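Local coordinates for protein citrinin polyketide synthase (Monascus purpureus, PDB 5MPT) that builds a polyketide intermediate of the mycotoxin citrinin from malonyl-CoA units, the part described here being its C-methyltransferase domain, at residues L37-N42 / R369-I374; I56-F60 / I92-L96. All coordinates share one frame; numbering follows the deposited sequence.

Contact 1. Residues L37-N42 / R369-I374; sequences LGTYYN and RPEANI. With EDO (1,2-ethanediol), chain C.
E371 reaches over to the start of helix 40-62 and takes the backbone N-H of Y41 on its carboxylate. The Y41 N to E371 OE2 bond is 2.9 Å long and nearly straight (168°), and it uses the anti lone pair of OE2, the one facing away from OE1. A bend at chi2 (83°) folds the glutamate chain back so that its end meets this first helical turn. Near a helix N-terminus the negative charge is probably stabilised by the helix dipole.

Two waters widen the polar grip. One gives hydrogen bonds to G38 O and to E371 OE1 (2.6 Å) and accepts one from R369 NH1, lying in the plane at the edge of the guanidinium. The other accepts from N42 N and donates to E371 OE2 at 2.7 Å, so each carboxylate oxygen has its own water. R369 thus meets the turn through water, while its backbone N is hydrogen-bonded to D29 OD1.

Apolar contacts surround this polar link. P370 CB lies 3.9 Å from Y41 CD2, approaching the ring obliquely, and I374 CD1 sits at the ring edge, 4.3 Å from Y41 CD1. L37 CD2 packs 4.0 Å from E371 CB, the two side chains lying alongside and pointing opposite ways.

A 1,2-ethanediol, probably from the crystallisation liquor, donates from O1 to T39 OG1 (2.8 Å).

The type I turn L37-Y40 leads into a helix whose Y41 amide is held directly, and N42 through water, by a carboxylate from the loop between strands 361-364 and 375-381 of the methyltransferase sheet.

Contact 2. Residues I56-F60 / I92-L96; sequences IVNAF and IYGLL
L96 pushes its branched end into the angle between I56 and F60, which lie one turn apart on helix 40-62. Its two methyls straddle I56 CG2: L96 CD1 and CD2 are each 3.6 Å from that methyl, the leucine and isoleucine lying alongside with their ends turned opposite ways. I92 CG2 comes up to the same I56 CG2 at 3.9 Å. CD1 of L96 also reaches the phenylalanine, 3.5 Å from F60 CE2, coming at the ring obliquely. With CG2 of I56 standing anti to the backbone N, the other branch, CG1 and CD1, points across the neighbouring helix, toward I92 and L95.

That second branch fills the hollow between these two residues. I56 CD1 lies 4.0 Å from I92 CD1 and more loosely, at 4.3 Å, against L95 CD1. V57 adds a marginal touch on L96 CD2.

F60 closes the other flank. Its CZ corner sits over one face of the Y93 ring, whereas Y93 CE1 lies at the edge of the F60 ring, 3.5 Å from F60 CE2. The ring planes make 55° and the centroids are 5.2 Å apart, an oblique pairing. I56 CG2 lies above one face of the F60 ring, offset toward its rim. The Y93 hydroxyl is tied by a hydrogen bond to the backbone N of V79.

The axes of segments 56-60 and 92-96 approach to 11.7 Å and cross at -115°, leaving room for these long side chains to interdigitate, with no hydrogen bond between the segments. F325 of helix 321-327 touches both isoleucines, and I102 of strand 102-105 packs on L96. This is an apolar helix-helix packing between helices 40-62 and 86-98, within the helix-turn-helix family region of the methyltransferase domain.

How the contacts relate
Helix 40-62 carries one side of both contacts: contact 1 holds its beginning, contact 2 lies near its end. Their centres are 25 Å apart and their nearest atoms about 12 Å, so they do not touch. Along the chain, both segments of contact 2 fall between the two segments of contact 1, which are 327 residues apart at their closest ends. The segments of contact 2 are close in sequence; contact 1 ties the helix-turn-helix family region to the mixed sheet of the methyltransferase fold, with the I374 side chain about 10 Å from that of active-site E315. One long helix therefore links the helix packing of contact 2 to the catalytic part of the domain.

Contact 1. Residues L37-N42 / R369-I374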
# COMPACT_ATOMS: atom_id res chain seq x y z
N LEU A 37 5.99 8.58 12.65
CA LEU A 37 5.56 7.19 12.70
C LEU A 37 6.19 6.41 13.86
O LEU A 37 5.93 5.22 14.01
CB LEU A 37 5.90 6.51 11.36
CG LEU A 37 5.04 5.28 10.99
CD1 LEU A 37 3.60 5.68 10.76
CD2 LEU A 37 5.68 4.62 9.75
N GLY A 38 7.00 7.04 14.70
CA GLY A 38 7.72 6.25 15.69
C GLY A 38 6.92 5.74 16.87
O GLY A 38 7.45 4.95 17.65
N THR A 39 5.64 6.07 16.98
CA THR A 39 4.78 5.42 17.97
C THR A 39 3.68 4.63 17.31
O THR A 39 2.76 4.18 18.00
CB THR A 39 4.14 6.43 18.90
OG1 THR A 39 3.39 7.38 18.14
CG2 THR A 39 5.21 7.16 19.70
N TYR A 40 3.75 4.43 15.99
CA TYR A 40 2.58 3.92 15.28
C TYR A 40 2.27 2.48 15.66
O TYR A 40 1.11 2.14 15.93
CB TYR A 40 2.80 4.05 13.78
CG TYR A 40 1.53 3.94 12.93
CD1 TYR A 40 0.69 5.04 12.75
CD2 TYR A 40 1.19 2.77 12.26
CE1 TYR A 40 -0.46 4.96 11.99
CE2 TYR A 40 0.04 2.69 11.47
CZ TYR A 40 -0.75 3.80 11.31
OH TYR A 40 -1.86 3.75 10.54
N TYR A 41 3.27 1.60 15.65
CA TYR A 41 3.00 0.19 15.91
C TYR A 41 2.49 -0.02 17.33
O TYR A 41 1.50 -0.74 17.55
CB TYR A 41 4.25 -0.65 15.67
CG TYR A 41 4.07 -2.14 15.83
CD1 TYR A 41 3.57 -2.92 14.79
CD2 TYR A 41 4.38 -2.77 17.03
CE1 TYR A 41 3.40 -4.29 14.94
CE2 TYR A 41 4.21 -4.14 17.18
CZ TYR A 41 3.71 -4.89 16.14
OH TYR A 41 3.55 -6.25 16.30
N ASN A 42 3.12 0.61 18.31
CA ASN A 42 2.78 0.34 19.70
C ASN A 42 1.68 1.21 20.25
O ASN A 42 1.05 0.82 21.24
CB ASN A 42 4.04 0.49 20.56
CG ASN A 42 5.03 -0.63 20.34
OD1 ASN A 42 4.64 -1.79 20.18
ND2 ASN A 42 6.31 -0.29 20.31
N ARG A 369 13.31 0.00 14.56
CA ARG A 369 11.94 0.31 14.93
C ARG A 369 10.97 -0.70 14.32
O ARG A 369 11.18 -1.18 13.20
CB ARG A 369 11.59 1.73 14.48
CG ARG A 369 12.39 2.80 15.23
CD ARG A 369 12.06 4.20 14.72
NE ARG A 369 12.84 5.18 15.47
CZ ARG A 369 12.47 5.68 16.64
NH1 ARG A 369 11.32 5.28 17.20
NH2 ARG A 369 13.24 6.57 17.27
N PRO A 370 9.92 -1.07 15.05
CA PRO A 370 8.97 -2.07 14.53
C PRO A 370 8.32 -1.64 13.23
O PRO A 370 7.99 -2.50 12.41
CB PRO A 370 7.96 -2.22 15.67
CG PRO A 370 8.10 -0.95 16.50
CD PRO A 370 9.55 -0.60 16.40
N GLU A 371 8.12 -0.34 13.02
CA GLU A 371 7.49 0.15 11.81
C GLU A 371 8.33 -0.13 10.58
O GLU A 371 7.79 -0.20 9.48
CB GLU A 371 7.23 1.65 11.93
CG GLU A 371 6.27 2.04 13.03
CD GLU A 371 6.87 2.15 14.43
OE1 GLU A 371 8.13 2.23 14.61
OE2 GLU A 371 6.06 2.21 15.39
N ALA A 372 9.66 -0.26 10.74
CA ALA A 372 10.53 -0.60 9.62
C ALA A 372 10.16 -1.94 8.99
O ALA A 372 10.62 -2.21 7.89
CB ALA A 372 12.00 -0.61 10.07
N ASN A 373 9.32 -2.76 9.64
CA ASN A 373 8.85 -4.01 9.06
C ASN A 373 7.49 -3.87 8.40
O ASN A 373 7.07 -4.79 7.67
CB ASN A 373 8.79 -5.10 10.13
CG ASN A 373 10.14 -5.38 10.75
OD1 ASN A 373 11.15 -5.49 10.06
ND2 ASN A 373 10.18 -5.48 12.08
N ILE A 374 6.83 -2.73 8.54
CA ILE A 374 5.45 -2.63 8.04
C ILE A 374 5.43 -2.40 6.54
O ILE A 374 4.67 -3.05 5.82
CB ILE A 374 4.67 -1.53 8.78
CG1 ILE A 374 4.59 -1.85 10.28
CG2 ILE A 374 3.28 -1.38 8.19
CD1 ILE A 374 4.11 -0.67 11.11
C1 EDO C . 3.91 10.94 16.67
O1 EDO C . 4.31 9.99 17.66
C2 EDO C . 2.40 10.83 16.46
O2 EDO C . 2.03 9.44 16.47
O HOH W 1 9.22 3.32 16.70
O HOH W 2 5.65 1.90 18.02

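Contact 2. Residues I56-F60 / I92-L96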
# COMPACT_ATOMS: atom_id res chain seq x y z
N ILE A 56 -16.85 -4.23 13.78
CA ILE A 56 -17.22 -5.60 13.44
C ILE A 56 -18.31 -6.10 14.39
O ILE A 56 -19.32 -6.67 13.96
CB ILE A 56 -15.98 -6.51 13.49
CG1 ILE A 56 -15.04 -6.17 12.35
CG2 ILE A 56 -16.40 -7.97 13.41
CD1 ILE A 56 -13.65 -6.62 12.58
N VAL A 57 -18.13 -5.84 15.69
CA VAL A 57 -19.11 -6.27 16.67
C VAL A 57 -20.47 -5.65 16.35
O VAL A 57 -21.51 -6.33 16.35
CB VAL A 57 -18.66 -5.90 18.09
CG1 VAL A 57 -19.82 -6.09 19.05
CG2 VAL A 57 -17.50 -6.78 18.53
N ASN A 58 -20.48 -4.35 16.03
CA ASN A 58 -21.71 -3.68 15.65
C ASN A 58 -22.36 -4.32 14.43
O ASN A 58 -23.58 -4.47 14.38
CB ASN A 58 -21.45 -2.20 15.41
CG ASN A 58 -21.23 -1.43 16.67
OD1 ASN A 58 -21.57 -1.90 17.77
ND2 ASN A 58 -20.69 -0.22 16.53
N ALA A 59 -21.56 -4.65 13.41
CA ALA A 59 -22.10 -5.28 12.20
C ALA A 59 -22.70 -6.65 12.52
O ALA A 59 -23.75 -7.03 12.00
CB ALA A 59 -21.00 -5.36 11.14
N PHE A 60 -22.01 -7.41 13.36
CA PHE A 60 -22.47 -8.74 13.73
C PHE A 60 -23.82 -8.67 14.44
O PHE A 60 -24.75 -9.44 14.14
CB PHE A 60 -21.40 -9.37 14.61
CG PHE A 60 -20.36 -10.11 13.85
CD1 PHE A 60 -19.90 -9.64 12.62
CD2 PHE A 60 -19.84 -11.28 14.35
CE1 PHE A 60 -18.97 -10.34 11.91
CE2 PHE A 60 -18.88 -11.98 13.63
CZ PHE A 60 -18.46 -11.52 12.42
N ILE A 92 -11.68 -11.58 9.03
CA ILE A 92 -12.48 -10.83 10.01
C ILE A 92 -12.68 -11.63 11.29
O ILE A 92 -12.57 -11.11 12.41
CB ILE A 92 -13.82 -10.42 9.37
CG1 ILE A 92 -13.60 -9.33 8.31
CG2 ILE A 92 -14.80 -9.93 10.46
CD1 ILE A 92 -13.00 -8.01 8.88
N TYR A 93 -13.09 -12.90 11.14
CA TYR A 93 -13.24 -13.74 12.32
C TYR A 93 -11.91 -13.92 13.03
O TYR A 93 -11.85 -14.01 14.26
CB TYR A 93 -13.84 -15.09 11.96
CG TYR A 93 -15.33 -15.06 11.90
CD1 TYR A 93 -16.07 -15.15 13.06
CD2 TYR A 93 -16.00 -14.93 10.70
CE1 TYR A 93 -17.43 -15.11 13.03
CE2 TYR A 93 -17.35 -14.89 10.66
CZ TYR A 93 -18.07 -14.98 11.83
OH TYR A 93 -19.44 -14.94 11.78
N GLY A 94 -10.85 -14.04 12.25
CA GLY A 94 -9.52 -14.06 12.84
C GLY A 94 -9.25 -12.84 13.70
O GLY A 94 -8.68 -12.96 14.79
N LEU A 95 -9.63 -11.66 13.22
CA LEU A 95 -9.38 -10.47 14.03
C LEU A 95 -10.18 -10.54 15.33
O LEU A 95 -9.67 -10.19 16.40
CB LEU A 95 -9.73 -9.19 13.28
CG LEU A 95 -8.97 -8.80 12.02
CD1 LEU A 95 -9.54 -7.47 11.53
CD2 LEU A 95 -7.44 -8.72 12.24
N LEU A 96 -11.43 -11.00 15.26
CA LEU A 96 -12.22 -11.10 16.48
C LEU A 96 -11.59 -12.08 17.45
O LEU A 96 -11.64 -11.88 18.67
CB LEU A 96 -13.65 -11.52 16.14
CG LEU A 96 -14.53 -10.47 15.48
CD1 LEU A 96 -15.87 -11.11 15.14
CD2 LEU A 96 -14.76 -9.28 16.38